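Local coordinates for protein acyl-CoA thioesterase II (Mycobacterium avium subsp. paratuberculosis, PDB 4R9Z) that probably hydrolyses fatty acyl-CoA thioesters to free fatty acid and coenzyme A, and is built as a double hot-dog, at residues Leu12-Leu17 with Gln28-Pro33; Gly40-Gln45 with Lys101-Ala106; Leu47-Arg52 with Arg92-Arg97; Ser193-Met198 with Leu263-Lys268. All coordinates share one frame; numbering follows the deposited sequence.

Contact 1: Leu12-Leu17 with Gln28-Pro33; sequences LATLEL and QQLPAP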
loop_
_atom_site.group_PDB
_atom_site.type_symbol
_atom_site.label_atom_id
_atom_site.label_comp_id
_atom_site.label_asym_id
_atom_site.label_seq_id
_atom_site.Cartn_x
_atom_site.Cartn_y
_atom_site.Cartn_z
ATOM N N LEU B 12 4.335 24.850 -5.332
ATOM C CA LEU B 12 3.151 25.246 -4.578
ATOM C C LEU B 12 2.041 25.741 -5.500
ATOM O O LEU B 12 0.860 25.494 -5.253
ATOM C CB LEU B 12 3.509 26.322 -3.558
ATOM C CG LEU B 12 4.407 25.864 -2.414
ATOM C CD1 LEU B 12 4.740 27.036 -1.518
ATOM C CD2 LEU B 12 3.722 24.764 -1.619
ATOM N N ALA B 13 2.427 26.450 -6.555
ATOM C CA ALA B 13 1.472 26.939 -7.540
ATOM C C ALA B 13 0.756 25.784 -8.239
ATOM O O ALA B 13 -0.471 25.768 -8.327
ATOM C CB ALA B 13 2.167 27.826 -8.556
ATOM N N THR B 14 1.525 24.815 -8.730
ATOM C CA THR B 14 0.951 23.671 -9.436
ATOM C C THR B 14 0.105 22.808 -8.504
ATOM O O THR B 14 -0.819 22.130 -8.946
ATOM C CB THR B 14 2.040 22.790 -10.086
ATOM O OG1 THR B 14 3.010 22.406 -9.103
ATOM C CG2 THR B 14 2.726 23.536 -11.219
ATOM N N LEU B 15 0.423 22.835 -7.213
ATOM C CA LEU B 15 -0.341 22.070 -6.238
ATOM C C LEU B 15 -1.680 22.724 -5.922
ATOM O O LEU B 15 -2.572 22.081 -5.373
ATOM C CB LEU B 15 0.466 21.872 -4.959
ATOM C CG LEU B 15 1.705 20.996 -5.165
ATOM C CD1 LEU B 15 2.363 20.656 -3.841
ATOM C CD2 LEU B 15 1.345 19.735 -5.934
ATOM N N GLU B 16 -1.825 24.003 -6.256
ATOM C CA GLU B 16 -3.128 24.649 -6.134
ATOM C C GLU B 16 -3.968 24.327 -7.357
ATOM O O GLU B 16 -3.918 25.030 -8.367
ATOM C CB GLU B 16 -2.993 26.158 -5.955
ATOM C CG GLU B 16 -2.786 26.581 -4.506
ATOM C CD GLU B 16 -3.837 26.007 -3.573
ATOM O OE1 GLU B 16 -5.022 26.384 -3.702
ATOM O OE2 GLU B 16 -3.477 25.175 -2.711
ATOM N N LEU B 17 -4.745 23.256 -7.251
ATOM C CA LEU B 17 -5.515 22.755 -8.374
ATOM C C LEU B 17 -6.653 23.690 -8.713
ATOM O O LEU B 17 -7.183 24.372 -7.838
ATOM C CB LEU B 17 -6.074 21.373 -8.054
ATOM C CG LEU B 17 -5.070 20.372 -7.494
ATOM C CD1 LEU B 17 -5.768 19.069 -7.152
ATOM C CD2 LEU B 17 -3.952 20.148 -8.491
ATOM N N GLN B 28 -1.838 21.700 -13.049
ATOM C CA GLN B 28 -0.844 22.149 -14.005
ATOM C C GLN B 28 0.449 21.392 -13.779
ATOM O O GLN B 28 0.834 21.118 -12.643
ATOM C CB GLN B 28 -0.615 23.661 -13.904
ATOM C CG GLN B 28 -1.762 24.495 -14.453
ATOM C CD GLN B 28 -2.225 24.037 -15.826
ATOM O OE1 GLN B 28 -1.421 23.650 -16.675
ATOM N NE2 GLN B 28 -3.534 24.070 -16.044
ATOM N N GLN B 29 1.119 21.052 -14.871
ATOM C CA GLN B 29 2.346 20.289 -14.777
ATOM C C GLN B 29 3.514 21.224 -15.003
ATOM O O GLN B 29 3.372 22.271 -15.637
ATOM C CB GLN B 29 2.358 19.150 -15.797
ATOM C CG GLN B 29 1.197 18.188 -15.650
ATOM C CD GLN B 29 1.056 17.666 -14.234
ATOM O OE1 GLN B 29 2.012 17.154 -13.656
ATOM N NE2 GLN B 29 -0.139 17.798 -13.667
ATOM N N LEU B 30 4.674 20.842 -14.492
ATOM C CA LEU B 30 5.856 21.663 -14.656
ATOM C C LEU B 30 6.858 20.979 -15.570
ATOM O O LEU B 30 6.962 19.752 -15.581
ATOM C CB LEU B 30 6.469 21.985 -13.287
ATOM C CG LEU B 30 6.458 20.883 -12.227
ATOM C CD1 LEU B 30 7.511 19.838 -12.506
ATOM C CD2 LEU B 30 6.639 21.475 -10.838
ATOM N N PRO B 31 7.568 21.786 -16.376
ATOM C CA PRO B 31 8.577 21.353 -17.346
ATOM C C PRO B 31 9.627 20.412 -16.773
ATOM O O PRO B 31 10.179 20.647 -15.696
ATOM C CB PRO B 31 9.218 22.668 -17.787
ATOM C CG PRO B 31 8.127 23.662 -17.659
ATOM C CD PRO B 31 7.302 23.233 -16.476
ATOM N N ALA B 32 9.874 19.380 -17.543
ATOM C CA ALA B 32 10.831 18.404 -17.180
ATOM C C ALA B 32 11.534 18.007 -18.436
ATOM O O ALA B 32 10.927 17.961 -19.506
ATOM C CB ALA B 32 10.135 17.227 -16.558
ATOM N N PRO B 33 12.886 17.663 -18.263
ATOM C CA PRO B 33 13.464 17.059 -19.468
ATOM C C PRO B 33 12.808 15.720 -19.563
ATOM O O PRO B 33 13.005 14.975 -18.630
ATOM C CB PRO B 33 14.923 16.820 -19.101
ATOM C CG PRO B 33 15.213 17.713 -17.977
ATOM C CD PRO B 33 13.987 17.699 -17.182
#
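Thr14, on the last turn of helix 8-15, is the residue that meets the loop 28-33, and its two branches go to two different places. The methyl side rests on the backbone of Gln28: Thr14 CB lies 3.3 Å from Gln28 O, and Thr14 CG2 is 3.4 Å from the same oxygen. Beyond the carbonyl, Thr14 CG2 also comes within 4.3 Å of Gln28 CB. The hydroxyl branch approaches Leu30, with Thr14 OG1 4.1 Å from Leu30 CD2 and the two side chains crossing at about a right angle. A chi1 of 54° sets OG1 between the backbone N and the carbonyl carbon of its own residue, turned back along the helix, where it hydrogen-bonds to Val11 O one turn earlier. Thr14 thus settles its polar atom within the helix and gives the loop mainly carbon. The polar tie is indirect: Gln45 NE2 donates to both Thr14 O and Gln28 O, bridging the two segments from helix 39-52. Next comes Leu15, whose CB leaves the backbone on the side away from the loop; it packs on Leu48 as well as on Leu194 and Tyr197 of helix 188-201. At Leu17 the chain has left the helix, and its carbonyl O takes a hydrogen bond from Arg52 NH1. Helix 8-15 and the loop after strand 24-27 are thereby packed against the central helix of the N-terminal hot-dog domain, in the double hot-dog fold of TesB-type thioesterases.

Contact 2: Gly40-Gln45 with Lys101-Ala106; sequences GHISAQ and KILMEA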
loop_
_atom_site.group_PDB
_atom_site.type_symbol
_atom_site.label_atom_id
_atom_site.label_comp_id
_atom_site.label_asym_id
_atom_site.label_seq_id
_atom_site.Cartn_x
_atom_site.Cartn_y
_atom_site.Cartn_z
ATOM N N GLY B 40 5.548 11.301 -7.829
ATOM C CA GLY B 40 5.344 12.036 -6.594
ATOM C C GLY B 40 4.543 13.304 -6.792
ATOM O O GLY B 40 3.746 13.685 -5.939
ATOM N N HIS B 41 4.759 13.953 -7.929
ATOM C CA HIS B 41 4.052 15.179 -8.260
ATOM C C HIS B 41 2.576 14.934 -8.565
ATOM O O HIS B 41 1.701 15.608 -8.019
ATOM C CB HIS B 41 4.717 15.862 -9.457
ATOM C CG HIS B 41 3.992 17.082 -9.932
ATOM N ND1 HIS B 41 4.092 18.303 -9.303
ATOM C CD2 HIS B 41 3.153 17.264 -10.980
ATOM C CE1 HIS B 41 3.345 19.188 -9.943
ATOM N NE2 HIS B 41 2.768 18.582 -10.965
ATOM N N ILE B 42 2.305 13.964 -9.430
ATOM C CA ILE B 42 0.942 13.698 -9.852
ATOM C C ILE B 42 0.144 13.060 -8.716
ATOM O O ILE B 42 -1.059 13.290 -8.604
ATOM C CB ILE B 42 0.897 12.812 -11.122
ATOM C CG1 ILE B 42 -0.491 12.861 -11.763
ATOM C CG2 ILE B 42 1.310 11.383 -10.828
ATOM C CD1 ILE B 42 -0.511 12.400 -13.198
ATOM N N SER B 43 0.809 12.280 -7.869
ATOM C CA SER B 43 0.126 11.646 -6.745
ATOM C C SER B 43 -0.160 12.662 -5.642
ATOM O O SER B 43 -1.129 12.527 -4.899
ATOM C CB SER B 43 0.944 10.479 -6.185
ATOM O OG SER B 43 2.069 10.934 -5.458
ATOM N N ALA B 44 0.698 13.669 -5.527
ATOM C CA ALA B 44 0.482 14.745 -4.566
ATOM C C ALA B 44 -0.722 15.589 -4.964
ATOM O O ALA B 44 -1.522 15.989 -4.118
ATOM C CB ALA B 44 1.719 15.616 -4.450
ATOM N N GLN B 45 -0.833 15.862 -6.260
ATOM C CA GLN B 45 -1.970 16.597 -6.793
ATOM C C GLN B 45 -3.262 15.812 -6.599
ATOM O O GLN B 45 -4.284 16.365 -6.189
ATOM C CB GLN B 45 -1.757 16.915 -8.276
ATOM C CG GLN B 45 -0.813 18.079 -8.535
ATOM C CD GLN B 45 -0.681 18.413 -10.008
ATOM O OE1 GLN B 45 -0.770 17.535 -10.871
ATOM N NE2 GLN B 45 -0.458 19.687 -10.304
ATOM N N LYS B 101 -6.472 9.002 -21.998
ATOM C CA LYS B 101 -5.460 8.224 -21.296
ATOM C C LYS B 101 -5.499 8.337 -19.772
ATOM O O LYS B 101 -5.474 9.437 -19.228
ATOM C CB LYS B 101 -4.081 8.651 -21.799
ATOM C CG LYS B 101 -2.979 7.626 -21.634
ATOM C CD LYS B 101 -1.660 8.187 -22.148
ATOM C CE LYS B 101 -1.769 8.575 -23.617
ATOM N NZ LYS B 101 -0.665 9.483 -24.040
ATOM N N ILE B 102 -5.562 7.188 -19.098
ATOM C CA ILE B 102 -5.474 7.128 -17.638
ATOM C C ILE B 102 -4.006 7.039 -17.214
ATOM O O ILE B 102 -3.327 6.070 -17.534
ATOM C CB ILE B 102 -6.241 5.921 -17.065
ATOM C CG1 ILE B 102 -7.730 6.025 -17.378
ATOM C CG2 ILE B 102 -6.048 5.826 -15.564
ATOM C CD1 ILE B 102 -8.514 4.787 -16.984
ATOM N N LEU B 103 -3.522 8.040 -16.487
ATOM C CA LEU B 103 -2.114 8.095 -16.113
ATOM C C LEU B 103 -1.885 7.408 -14.778
ATOM O O LEU B 103 -0.938 6.637 -14.610
ATOM C CB LEU B 103 -1.621 9.542 -16.036
ATOM C CG LEU B 103 -1.893 10.442 -17.236
ATOM C CD1 LEU B 103 -1.402 11.849 -16.947
ATOM C CD2 LEU B 103 -1.247 9.880 -18.490
ATOM N N MET B 104 -2.753 7.710 -13.821
ATOM C CA MET B 104 -2.683 7.080 -12.516
ATOM C C MET B 104 -4.065 6.944 -11.904
ATOM O O MET B 104 -4.997 7.662 -12.274
ATOM C CB MET B 104 -1.759 7.865 -11.572
ATOM C CG MET B 104 -2.162 9.304 -11.299
ATOM S SD MET B 104 -2.163 9.763 -9.546
ATOM C CE MET B 104 -3.707 9.039 -9.031
ATOM N N GLU B 105 -4.200 5.985 -10.997
ATOM C CA GLU B 105 -5.385 5.884 -10.160
ATOM C C GLU B 105 -4.952 5.759 -8.712
ATOM O O GLU B 105 -3.938 5.126 -8.421
ATOM C CB GLU B 105 -6.260 4.701 -10.571
ATOM C CG GLU B 105 -7.564 4.652 -9.806
ATOM C CD GLU B 105 -8.704 4.099 -10.624
ATOM O OE1 GLU B 105 -9.218 4.835 -11.492
ATOM O OE2 GLU B 105 -9.087 2.935 -10.389
ATOM N N ALA B 106 -5.713 6.367 -7.809
ATOM C CA ALA B 106 -5.359 6.362 -6.394
ATOM C C ALA B 106 -6.560 6.161 -5.495
ATOM O O ALA B 106 -7.676 6.562 -5.827
ATOM C CB ALA B 106 -4.664 7.644 -6.020
#
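Ile42 packs on two successive strand residues, Leu103 and Met104, in a buried, apolar contact. Among the purely apolar pairs, Ile42 CD1 reaches Leu103 CD1 at 3.9 Å, with the two side chains roughly perpendicular. Ile42 CG1 lies 4.0 Å from Met104 CG; here the side chains run past each other in opposite directions. With CG1 trans to the backbone N (chi1 -165°), the long branch of Ile42 extends to the strand, and its end lodges by both partners.

The sulfur adds further van der Waals packing. The bend at chi2 turns Met104 SD toward the helix backbone, 3.8 Å from Ile42 O, and SD also touches Ile42 CG2 and Ser43 CA.

Backbone geometry explains why neighbouring residues can both face the helix: Leu103 and Met104 lie opposite Ala96 in a classic beta bulge, which breaks the usual alternation of sides. The axes of segments 40-45 and 101-106 pass 9.5 Å apart at 49°. Around this core, Phe66 and Thr64 of strand 58-66 and Phe78 of strand 76-85 continue the surface under helix 39-52, while Ile102 and Glu105 pack on Leu83 of the second subunit.

Contact 3: Leu47-Arg52 with Arg92-Arg97; sequences LLAASR and RRVTAR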
loop_
_atom_site.group_PDB
_atom_site.type_symbol
_atom_site.label_atom_id
_atom_site.label_comp_id
_atom_site.label_asym_id
_atom_site.label_seq_id
_atom_site.Cartn_x
_atom_site.Cartn_y
_atom_site.Cartn_z
ATOM N N LEU B 47 -3.870 13.622 -4.380
ATOM C CA LEU B 47 -4.180 13.572 -2.962
ATOM C C LEU B 47 -4.875 14.847 -2.529
ATOM O O LEU B 47 -5.787 14.817 -1.707
ATOM C CB LEU B 47 -2.917 13.364 -2.129
ATOM C CG LEU B 47 -3.184 13.318 -0.620
ATOM C CD1 LEU B 47 -4.085 12.143 -0.248
ATOM C CD2 LEU B 47 -1.882 13.304 0.186
ATOM N N LEU B 48 -4.444 15.970 -3.090
ATOM C CA LEU B 48 -5.092 17.242 -2.804
ATOM C C LEU B 48 -6.499 17.255 -3.378
ATOM O O LEU B 48 -7.425 17.794 -2.770
ATOM C CB LEU B 48 -4.276 18.410 -3.362
ATOM C CG LEU B 48 -3.024 18.716 -2.543
ATOM C CD1 LEU B 48 -2.086 19.653 -3.286
ATOM C CD2 LEU B 48 -3.425 19.291 -1.198
ATOM N N ALA B 49 -6.652 16.647 -4.548
ATOM C CA ALA B 49 -7.955 16.544 -5.174
ATOM C C ALA B 49 -8.928 15.854 -4.233
ATOM O O ALA B 49 -9.963 16.412 -3.882
ATOM C CB ALA B 49 -7.853 15.788 -6.479
ATOM N N ALA B 50 -8.549 14.668 -3.771
ATOM C CA ALA B 50 -9.364 13.906 -2.840
ATOM C C ALA B 50 -9.633 14.693 -1.561
ATOM O O ALA B 50 -10.769 14.764 -1.094
ATOM C CB ALA B 50 -8.688 12.581 -2.514
ATOM N N SER B 51 -8.581 15.285 -1.007
ATOM C CA SER B 51 -8.668 16.012 0.255
ATOM C C SER B 51 -9.664 17.167 0.208
ATOM O O SER B 51 -10.370 17.415 1.181
ATOM C CB SER B 51 -7.292 16.541 0.649
ATOM O OG SER B 51 -6.343 15.493 0.692
ATOM N N ARG B 52 -9.699 17.880 -0.914
ATOM C CA ARG B 52 -10.614 19.007 -1.089
ATOM C C ARG B 52 -12.080 18.591 -1.220
ATOM O O ARG B 52 -12.973 19.423 -1.073
ATOM C CB ARG B 52 -10.200 19.834 -2.310
ATOM C CG ARG B 52 -8.914 20.609 -2.086
ATOM C CD ARG B 52 -8.421 21.307 -3.342
ATOM N NE ARG B 52 -9.332 22.349 -3.801
ATOM C CZ ARG B 52 -9.088 23.137 -4.841
ATOM N NH1 ARG B 52 -7.962 23.003 -5.526
ATOM N NH2 ARG B 52 -9.969 24.057 -5.194
ATOM N N ARG B 92 -11.855 8.072 -0.911
ATOM C CA ARG B 92 -11.932 8.643 -2.253
ATOM C C ARG B 92 -11.171 7.818 -3.276
ATOM O O ARG B 92 -10.176 7.175 -2.952
ATOM C CB ARG B 92 -11.405 10.080 -2.261
ATOM C CG ARG B 92 -12.151 11.012 -1.326
ATOM C CD ARG B 92 -13.575 11.227 -1.803
ATOM N NE ARG B 92 -14.277 12.209 -0.987
ATOM C CZ ARG B 92 -15.197 11.891 -0.086
ATOM N NH1 ARG B 92 -15.519 10.622 0.102
ATOM N NH2 ARG B 92 -15.794 12.835 0.626
ATOM N N ARG B 93 -11.665 7.836 -4.509
ATOM C CA ARG B 93 -10.916 7.362 -5.664
ATOM C C ARG B 93 -10.530 8.584 -6.482
ATOM O O ARG B 93 -11.329 9.500 -6.638
ATOM C CB ARG B 93 -11.741 6.412 -6.530
ATOM C CG ARG B 93 -11.051 6.058 -7.843
ATOM C CD ARG B 93 -11.969 5.347 -8.841
ATOM N NE ARG B 93 -13.039 4.568 -8.225
ATOM C CZ ARG B 93 -14.230 4.379 -8.789
ATOM N NH1 ARG B 93 -14.491 4.929 -9.969
ATOM N NH2 ARG B 93 -15.162 3.652 -8.174
ATOM N N VAL B 94 -9.298 8.627 -6.974
ATOM C CA VAL B 94 -8.900 9.704 -7.868
ATOM C C VAL B 94 -8.286 9.109 -9.118
ATOM O O VAL B 94 -7.370 8.296 -9.040
ATOM C CB VAL B 94 -7.903 10.673 -7.219
ATOM C CG1 VAL B 94 -7.453 11.710 -8.231
ATOM C CG2 VAL B 94 -8.529 11.350 -6.011
ATOM N N THR B 95 -8.802 9.504 -10.273
ATOM C CA THR B 95 -8.260 9.043 -11.539
ATOM C C THR B 95 -7.687 10.236 -12.291
ATOM O O THR B 95 -8.380 11.226 -12.512
ATOM C CB THR B 95 -9.332 8.324 -12.391
ATOM O OG1 THR B 95 -9.826 7.185 -11.676
ATOM C CG2 THR B 95 -8.741 7.842 -13.695
ATOM N N ALA B 96 -6.407 10.162 -12.643
ATOM C CA ALA B 96 -5.765 11.253 -13.372
ATOM C C ALA B 96 -5.686 10.931 -14.858
ATOM O O ALA B 96 -5.215 9.868 -15.250
ATOM C CB ALA B 96 -4.391 11.526 -12.821
ATOM N N ARG B 97 -6.139 11.868 -15.681
ATOM C CA ARG B 97 -6.176 11.655 -17.119
ATOM C C ARG B 97 -5.548 12.775 -17.927
ATOM O O ARG B 97 -5.572 13.941 -17.536
ATOM C CB ARG B 97 -7.614 11.472 -17.599
ATOM C CG ARG B 97 -8.308 10.213 -17.142
ATOM C CD ARG B 97 -9.736 10.236 -17.646
ATOM N NE ARG B 97 -10.460 9.003 -17.368
ATOM C CZ ARG B 97 -11.271 8.827 -16.330
ATOM N NH1 ARG B 97 -11.460 9.810 -15.452
ATOM N NH2 ARG B 97 -11.886 7.663 -16.174
#
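Ala50 CB fits between two side chains of the strand, 3.7 Å from Arg92 CB and equally 3.7 Å from Val94 CG2. These two strand residues are two apart, so both direct CB at the helix, and the alanine methyl sits against both. Val94 offers one methyl to each of two helix residues: CG2 to Ala50, and CG1, trans to the backbone N (chi1 176°), more loosely to Ala49 CB at 4.5 Å. Arg92 touches with its aliphatic root, CG being 4.0 Å from Ala50 CB; the chain then bends at chi2 (-67°) and carries the guanidinium toward Thr53. There NE bonds to Thr53 OG1, which also bonds to Ala50 O, and NH2 and NH1 form salt bridges with Glu85 and Asp82. The two carboxylates probably balance the charge of this buried arginine. On the helix, Ser51 OG donates to Leu47 O at 2.6 Å, and Ser51 N bonds to that oxygen from the opposite face of the carbonyl plane. The axes of segments 47-52 and 92-97 come within 8.4 Å at 139°, so helix and strand cross at a slant in broadly opposing senses. With alanines at the interface, helix 39-52 lies on the curved sheet as the "sausage in the bun" of the hot-dog fold.

Contact 4: Ser193-Met198 with Leu263-Lys268; sequences SLVAYM and LVCTVK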
loop_
_atom_site.group_PDB
_atom_site.type_symbol
_atom_site.label_atom_id
_atom_site.label_comp_id
_atom_site.label_asym_id
_atom_site.label_seq_id
_atom_site.Cartn_x
_atom_site.Cartn_y
_atom_site.Cartn_z
ATOM N N SER B 193 0.462 16.328 1.527
ATOM C CA SER B 193 0.707 16.042 0.119
ATOM C C SER B 193 2.168 16.291 -0.233
ATOM O O SER B 193 2.728 15.613 -1.091
ATOM C CB SER B 193 -0.193 16.887 -0.784
ATOM O OG SER B 193 0.109 18.266 -0.658
ATOM N N LEU B 194 2.793 17.240 0.456
ATOM C CA LEU B 194 4.194 17.549 0.206
ATOM C C LEU B 194 5.078 16.454 0.774
ATOM O O LEU B 194 6.105 16.105 0.196
ATOM C CB LEU B 194 4.576 18.895 0.810
ATOM C CG LEU B 194 4.093 20.123 0.046
ATOM C CD1 LEU B 194 4.236 21.362 0.913
ATOM C CD2 LEU B 194 4.881 20.269 -1.244
ATOM N N VAL B 195 4.667 15.918 1.916
ATOM C CA VAL B 195 5.314 14.746 2.474
ATOM C C VAL B 195 5.234 13.594 1.475
ATOM O O VAL B 195 6.250 13.000 1.121
ATOM C CB VAL B 195 4.678 14.328 3.796
ATOM C CG1 VAL B 195 5.116 12.922 4.164
ATOM C CG2 VAL B 195 5.063 15.312 4.881
ATOM N N ALA B 196 4.024 13.294 1.016
ATOM C CA ALA B 196 3.829 12.257 0.011
ATOM C C ALA B 196 4.632 12.548 -1.253
ATOM O O ALA B 196 5.264 11.652 -1.809
ATOM C CB ALA B 196 2.352 12.112 -0.321
ATOM N N TYR B 197 4.596 13.803 -1.695
ATOM C CA TYR B 197 5.347 14.267 -2.866
ATOM C C TYR B 197 6.822 13.871 -2.773
ATOM O O TYR B 197 7.365 13.240 -3.677
ATOM C CB TYR B 197 5.210 15.789 -2.999
ATOM C CG TYR B 197 5.541 16.386 -4.354
ATOM C CD1 TYR B 197 6.595 15.905 -5.123
ATOM C CD2 TYR B 197 4.799 17.450 -4.857
ATOM C CE1 TYR B 197 6.895 16.459 -6.354
ATOM C CE2 TYR B 197 5.092 18.012 -6.089
ATOM C CZ TYR B 197 6.142 17.514 -6.831
ATOM O OH TYR B 197 6.436 18.068 -8.057
ATOM N N MET B 198 7.464 14.266 -1.679
ATOM C CA MET B 198 8.889 14.032 -1.489
ATOM C C MET B 198 9.187 12.559 -1.184
ATOM O O MET B 198 10.206 12.026 -1.624
ATOM C CB MET B 198 9.424 14.947 -0.379
ATOM C CG MET B 198 9.905 14.251 0.882
ATOM S SD MET B 198 11.606 13.675 0.751
ATOM C CE MET B 198 12.305 14.993 -0.231
ATOM N N LEU B 263 7.229 10.072 14.463
ATOM C CA LEU B 263 6.995 9.455 13.163
ATOM C C LEU B 263 5.964 10.256 12.365
ATOM O O LEU B 263 4.910 10.624 12.882
ATOM C CB LEU B 263 6.531 8.005 13.336
ATOM C CG LEU B 263 6.199 7.223 12.062
ATOM C CD1 LEU B 263 7.453 6.966 11.241
ATOM C CD2 LEU B 263 5.521 5.919 12.426
ATOM N N VAL B 264 6.278 10.531 11.104
ATOM C CA VAL B 264 5.379 11.293 10.252
ATOM C C VAL B 264 4.592 10.375 9.317
ATOM O O VAL B 264 3.364 10.448 9.242
ATOM C CB VAL B 264 6.155 12.334 9.422
ATOM C CG1 VAL B 264 5.272 12.909 8.317
ATOM C CG2 VAL B 264 6.673 13.439 10.328
ATOM N N CYS B 265 5.301 9.496 8.618
ATOM C CA CYS B 265 4.643 8.561 7.721
ATOM C C CYS B 265 5.457 7.297 7.499
ATOM O O CYS B 265 6.677 7.304 7.642
ATOM C CB CYS B 265 4.355 9.232 6.377
ATOM S SG CYS B 265 5.821 9.618 5.420
ATOM N N THR B 266 4.760 6.215 7.161
ATOM C CA THR B 266 5.389 4.976 6.716
ATOM C C THR B 266 5.105 4.847 5.229
ATOM O O THR B 266 4.017 5.193 4.779
ATOM C CB THR B 266 4.851 3.744 7.471
ATOM O OG1 THR B 266 4.945 3.960 8.884
ATOM C CG2 THR B 266 5.643 2.501 7.103
ATOM N N VAL B 267 6.075 4.359 4.460
ATOM C CA VAL B 267 5.994 4.421 3.000
ATOM C C VAL B 267 6.452 3.125 2.333
ATOM O O VAL B 267 7.401 2.487 2.789
ATOM C CB VAL B 267 6.852 5.584 2.440
ATOM C CG1 VAL B 267 6.665 5.718 0.944
ATOM C CG2 VAL B 267 6.497 6.892 3.116
ATOM N N LYS B 268 5.769 2.735 1.260
ATOM C CA LYS B 268 6.209 1.619 0.430
ATOM C C LYS B 268 6.053 1.960 -1.048
ATOM O O LYS B 268 5.069 2.576 -1.444
ATOM C CB LYS B 268 5.424 0.349 0.757
ATOM C CG LYS B 268 6.090 -0.922 0.255
ATOM C CD LYS B 268 7.227 -1.347 1.168
ATOM C CE LYS B 268 6.704 -1.988 2.440
ATOM N NZ LYS B 268 7.813 -2.348 3.369
#
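Val195 meets Val264 and Cys265 in a small apolar helix-on-sheet contact within the C-terminal hot-dog domain, where helix 188-201 is the central helix and strand 263-272 belongs to the antiparallel sheet that curves round it. Only 94 Å² is buried between the segments, and the backbones stay well apart: the nearest CA atoms, those of Val195 and Cys265, are 8.1 Å from each other. Side chains bridge that distance. Val195 directs CB at the strand and presents both methyls to Val264, whose CG1 lies 4.2 Å from Val195 CG1 and likewise 4.2 Å from Val195 CG2, the branched side chains meeting at a slant.

Two consecutive strand residues can look at the helix because Val264 and Cys265 together stand opposite Met256 in a classic beta bulge. Met256 itself, on strand 249-258, also touches Val195 and Cys265, so valine, cysteine and methionine form one apolar cluster, joined by Ala230 at Val195 and by Val224 at Cys265. Other residues of the strand pack on the second subunit: Leu263 on Ser244 and Thr266 on Leu251, both of that neighbouring chain. On another flank of the helix, Tyr197 faces the N-terminal half of the chain, where OH hydrogen-bonds to His41 ND1.

Between the two segments, the thiol makes the shortest approach. A chi1 of 68° seats Cys265 SG between its own backbone N and carbonyl carbon, and the sulfur stops 3.6 Å from Val195 CG1.

Contact 1 comes first along the chain; contact 3 is nested inside the loop closed by contact 2, and contact 4 follows. Contacts 2 and 3, with centres about 8 Å apart, share helix 39-52 and use the neighbouring strands 101-111 and 89-98. Contact 1, about 13 Å from contact 2 between centres, leans on the same helix. Contact 4 belongs to the other hot-dog range, its centre about 15 Å from that of contact 2. Both of these set a central helix on a classic bulge in a strand, consistent with two related hot-dog units. Helices 39-52 and 188-201 touch directly, His41 with Tyr197 and Leu48 with Ser193, joining the halves.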